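Side-chain contacts in leucine aminopeptidase 2 (Saccharomyces cerevisiae, PDB 2XQ0), which acts as a zinc-dependent aminopeptidase that preferentially cleaves di- and tripeptides and also has low epoxide hydrolase activity in vitro: residues 79-84 against 105-110; 479-484 against 540-545. All coordinates share one frame; numbering follows the deposited sequence.

Interaction 1 (79-84 against 105-110); sequences VHIDGS and NASCND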
# COMPACT_ATOMS: atom_id res chain seq x y z
N VAL A 79 8.60 -0.69 33.55
CA VAL A 79 7.24 -1.18 33.41
C VAL A 79 6.50 -1.11 34.75
O VAL A 79 7.02 -1.55 35.79
CB VAL A 79 7.21 -2.65 32.99
CG1 VAL A 79 5.77 -3.11 32.84
CG2 VAL A 79 8.00 -2.86 31.69
N HIS A 80 5.28 -0.58 34.72
CA HIS A 80 4.43 -0.51 35.91
C HIS A 80 3.07 -1.13 35.60
O HIS A 80 2.53 -0.96 34.51
CB HIS A 80 4.20 0.94 36.31
CG HIS A 80 5.39 1.61 36.91
ND1 HIS A 80 6.35 2.24 36.15
CD2 HIS A 80 5.76 1.79 38.20
CE1 HIS A 80 7.27 2.76 36.94
NE2 HIS A 80 6.94 2.50 38.19
N ILE A 81 2.54 -1.87 36.56
CA ILE A 81 1.16 -2.33 36.52
C ILE A 81 0.41 -1.77 37.74
O ILE A 81 0.86 -1.93 38.87
CB ILE A 81 1.07 -3.86 36.49
CG1 ILE A 81 1.59 -4.39 35.15
CG2 ILE A 81 -0.37 -4.30 36.72
CD1 ILE A 81 1.86 -5.89 35.12
N ASP A 82 -0.71 -1.10 37.50
CA ASP A 82 -1.46 -0.48 38.58
C ASP A 82 -0.58 0.38 39.48
O ASP A 82 -0.63 0.27 40.71
CB ASP A 82 -2.18 -1.56 39.39
CG ASP A 82 -3.28 -2.23 38.61
OD1 ASP A 82 -3.66 -1.67 37.55
OD2 ASP A 82 -3.75 -3.30 39.03
N GLY A 83 0.24 1.24 38.88
CA GLY A 83 1.08 2.16 39.62
C GLY A 83 2.32 1.55 40.23
O GLY A 83 3.19 2.28 40.72
N SER A 84 2.43 0.22 40.23
CA SER A 84 3.56 -0.44 40.87
C SER A 84 4.55 -1.03 39.87
O SER A 84 4.15 -1.54 38.84
CB SER A 84 3.09 -1.53 41.84
OG SER A 84 2.50 -0.97 43.00
N ASN A 105 2.70 -10.28 35.59
CA ASN A 105 1.57 -9.51 36.10
C ASN A 105 0.95 -10.11 37.37
O ASN A 105 0.07 -10.97 37.31
CB ASN A 105 0.51 -9.21 35.03
CG ASN A 105 -0.08 -10.46 34.42
OD1 ASN A 105 0.58 -11.50 34.33
ND2 ASN A 105 -1.33 -10.36 33.98
N ALA A 106 1.44 -9.64 38.51
CA ALA A 106 0.89 -10.02 39.80
C ALA A 106 -0.29 -9.13 40.16
O ALA A 106 -0.72 -9.08 41.32
CB ALA A 106 1.97 -9.95 40.87
N SER A 107 -0.82 -8.41 39.17
CA SER A 107 -1.97 -7.54 39.37
C SER A 107 -3.11 -8.31 40.02
O SER A 107 -3.30 -9.50 39.75
CB SER A 107 -2.43 -6.92 38.05
OG SER A 107 -2.95 -7.91 37.17
N CYS A 108 -3.86 -7.63 40.87
CA CYS A 108 -4.89 -8.28 41.67
C CYS A 108 -6.12 -8.66 40.85
O CYS A 108 -6.65 -9.76 40.99
CB CYS A 108 -5.28 -7.39 42.85
SG CYS A 108 -3.94 -7.12 44.05
N ASN A 109 -6.56 -7.75 39.99
CA ASN A 109 -7.82 -7.95 39.28
C ASN A 109 -7.68 -8.32 37.81
O ASN A 109 -6.60 -8.18 37.23
CB ASN A 109 -8.69 -6.70 39.40
CG ASN A 109 -8.97 -6.34 40.84
OD1 ASN A 109 -10.05 -6.61 41.36
ND2 ASN A 109 -7.99 -5.75 41.51
N ASP A 110 -8.77 -8.80 37.23
CA ASP A 110 -8.80 -9.16 35.81
C ASP A 110 -8.56 -7.93 34.94
O ASP A 110 -7.86 -8.01 33.93
CB ASP A 110 -10.12 -9.82 35.44
CG ASP A 110 -10.17 -11.29 35.82
OD1 ASP A 110 -9.26 -11.75 36.55
OD2 ASP A 110 -11.12 -11.97 35.40
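The two branches of I81 carry the apolar part of this contact, each meeting a different residue of loop 105-110. With CG1 beside the backbone N (chi1 -69°), the branch methyl CG2 of I81 is left anti to that N and reaches the methylene CB of S107 at 3.6 Å. The longer arm, extended at its second torsion (166°), sets CD1 against CB of N105 at 3.6 Å, and the two side chains cross obliquely there. S107 thus offers carbon rather than its hydroxyl to I81, while F112 touches its side chain from strand 111-120.

The type I' beta turn from I81 to S84 makes the two-residue loop of the hairpin formed by strands 74-81 and 84-90: I81 N donates to S84 O at 2.8 Å, and S84 N returns to I81 O at 3.0 Å. In the large sheet of the M1 N-terminal domain this hairpin is inserted between strands 101-104 and 111-120, so the loop joining those two strands passes beside its turn. The side chain of I81 also touches A86, I103 and L114 of the flanking strands.

Polar groups play a looser part across the segments. D82 stands at the turn with its carboxylate OD2 4.0 Å from S107 CB, a simple van der Waals neighbour. Its other oxygen, OD1, accepts a hydrogen bond from the backbone N of T113, which ties the turn to strand 111-120 and helps fix the carboxylate.

Interaction 2 (479-484 against 540-545); sequences DKWVEM and SRALLD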
# COMPACT_ATOMS: atom_id res chain seq x y z
N ASP A 479 1.23 -1.64 -31.77
CA ASP A 479 1.43 -2.54 -32.91
C ASP A 479 1.91 -1.77 -34.15
O ASP A 479 2.89 -2.15 -34.79
CB ASP A 479 0.14 -3.31 -33.20
CG ASP A 479 -0.29 -4.21 -32.05
OD1 ASP A 479 0.53 -4.44 -31.14
OD2 ASP A 479 -1.45 -4.69 -32.04
N LYS A 480 1.23 -0.67 -34.47
CA LYS A 480 1.56 0.15 -35.63
C LYS A 480 3.00 0.68 -35.56
O LYS A 480 3.72 0.67 -36.57
CB LYS A 480 0.57 1.31 -35.77
CG LYS A 480 0.72 2.12 -37.05
CD LYS A 480 -0.17 3.37 -37.02
CE LYS A 480 0.06 4.26 -38.25
NZ LYS A 480 -0.67 5.56 -38.18
N TRP A 481 3.40 1.16 -34.39
CA TRP A 481 4.77 1.62 -34.18
C TRP A 481 5.77 0.49 -34.37
O TRP A 481 6.81 0.68 -35.00
CB TRP A 481 4.96 2.25 -32.79
CG TRP A 481 4.77 3.73 -32.83
CD1 TRP A 481 3.64 4.43 -32.50
CD2 TRP A 481 5.73 4.69 -33.29
NE1 TRP A 481 3.85 5.78 -32.70
CE2 TRP A 481 5.12 5.96 -33.18
CE3 TRP A 481 7.04 4.60 -33.77
CZ2 TRP A 481 5.79 7.13 -33.54
CZ3 TRP A 481 7.69 5.75 -34.12
CH2 TRP A 481 7.07 7.00 -34.00
N VAL A 482 5.46 -0.69 -33.83
CA VAL A 482 6.38 -1.81 -33.97
C VAL A 482 6.59 -2.16 -35.44
O VAL A 482 7.71 -2.46 -35.86
CB VAL A 482 5.89 -3.06 -33.19
CG1 VAL A 482 6.77 -4.25 -33.51
CG2 VAL A 482 5.93 -2.79 -31.69
N GLU A 483 5.51 -2.08 -36.21
CA GLU A 483 5.54 -2.43 -37.63
C GLU A 483 6.31 -1.40 -38.44
O GLU A 483 7.19 -1.74 -39.23
CB GLU A 483 4.11 -2.54 -38.16
CG GLU A 483 3.94 -3.51 -39.34
CD GLU A 483 4.08 -4.97 -38.93
OE1 GLU A 483 4.60 -5.24 -37.82
OE2 GLU A 483 3.65 -5.85 -39.70
N MET A 484 5.97 -0.13 -38.25
CA MET A 484 6.53 0.96 -39.04
C MET A 484 8.02 1.19 -38.77
O MET A 484 8.73 1.73 -39.62
CB MET A 484 5.73 2.24 -38.79
CG MET A 484 4.31 2.16 -39.32
SD MET A 484 4.29 1.78 -41.09
CE MET A 484 2.75 0.86 -41.21
N SER A 540 12.76 5.49 -32.62
CA SER A 540 12.60 5.73 -31.20
C SER A 540 12.75 7.23 -30.91
O SER A 540 12.02 7.79 -30.10
CB SER A 540 13.58 4.89 -30.38
OG SER A 540 14.91 5.15 -30.79
N ARG A 541 13.70 7.86 -31.59
CA ARG A 541 13.85 9.31 -31.52
C ARG A 541 12.65 10.08 -32.11
O ARG A 541 12.22 11.09 -31.55
CB ARG A 541 15.17 9.75 -32.19
CG ARG A 541 16.41 9.31 -31.43
CD ARG A 541 17.70 9.73 -32.12
NE ARG A 541 18.84 9.73 -31.21
CZ ARG A 541 19.64 8.68 -30.99
NH1 ARG A 541 19.42 7.54 -31.62
NH2 ARG A 541 20.65 8.78 -30.14
N ALA A 542 12.12 9.59 -33.23
CA ALA A 542 10.92 10.18 -33.83
C ALA A 542 9.72 10.07 -32.89
O ALA A 542 8.93 11.01 -32.76
CB ALA A 542 10.60 9.51 -35.17
N LEU A 543 9.58 8.91 -32.24
CA LEU A 543 8.54 8.68 -31.24
C LEU A 543 8.53 9.84 -30.24
O LEU A 543 7.54 10.57 -30.11
CB LEU A 543 8.83 7.37 -30.49
CG LEU A 543 7.79 6.70 -29.56
CD1 LEU A 543 7.12 7.68 -28.61
CD2 LEU A 543 6.76 5.90 -30.34
N LEU A 544 9.66 10.01 -29.57
CA LEU A 544 9.80 11.02 -28.52
C LEU A 544 9.53 12.42 -29.05
O LEU A 544 8.93 13.25 -28.36
CB LEU A 544 11.19 10.95 -27.90
CG LEU A 544 11.51 9.79 -26.95
CD1 LEU A 544 11.14 8.44 -27.54
CD2 LEU A 544 12.98 9.82 -26.58
N ASP A 545 9.98 12.68 -30.28
CA ASP A 545 9.77 13.97 -30.92
C ASP A 545 8.29 14.26 -31.19
O ASP A 545 7.74 15.25 -30.70
CB ASP A 545 10.57 14.05 -32.22
CG ASP A 545 10.23 15.28 -33.03
OD1 ASP A 545 9.97 16.34 -32.42
OD2 ASP A 545 10.23 15.19 -34.28
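A542 is the first residue of segment 540-545 to meet W481, whose six-membered ring approaches it with CH2. This atom lies 4.2 Å from the A542 carbonyl carbon and 4.5 Å from its CB, an oblique and fairly light approach. T491 and F494 also touch the A542 side chain, so helix 491-497 joins the indole around it.

L543 carries most of the contact. Its backbone comes close to the far corner of the indole, with CA 3.5 Å from W481 CH2. The side chain then folds back over the ring: with CG anti to the backbone N (chi1 -168°) and the second torsion at -46°, the methyl CD2 comes over the six-membered ring in a CH-pi contact, 3.3 Å from its centroid and 15° off the ring normal. Nearly centred, L543 CD2 also lies 3.3 Å from W481 CE2, one of the two atoms at the ring fusion, so the packing here is close. Helices 469-484 and 537-546 belong to the all-helical C-terminal part of this leukotriene A4 hydrolase relative, and the indole bridges them. L518 of helix 508-519 touches both W481 and L543, and F566 of helix 557-569 also packs against the leucine.

Just past the segment, Y547 OH accepts the indole NE1 hydrogen, while F498 stacks with the indole. With an alanine in place of W481, the Y547 hydroxyl would probably lose its N-H partner, L543 CD2 the aromatic face beneath it, and a gap would be likely to open between the two helices.

Interactions 1 and 2 lie far apart in space, on opposite sides of the chain's centre: their own centres are 72 Å apart, and their nearest atoms about 60 Å. Interaction 1, centred 38 Å from the middle of the chain, belongs to the N-terminal beta domain; interaction 2, at 35 Å, lies among the C-terminal helices. They follow each other in series along the sequence, and the residues that bind zinc, H301, H305 and E324, fall between them in the chain. Neither contact reaches the zinc or the bestatin bound beside it. The first is a partly buried turn-to-loop contact, the second a buried helix-to-helix one.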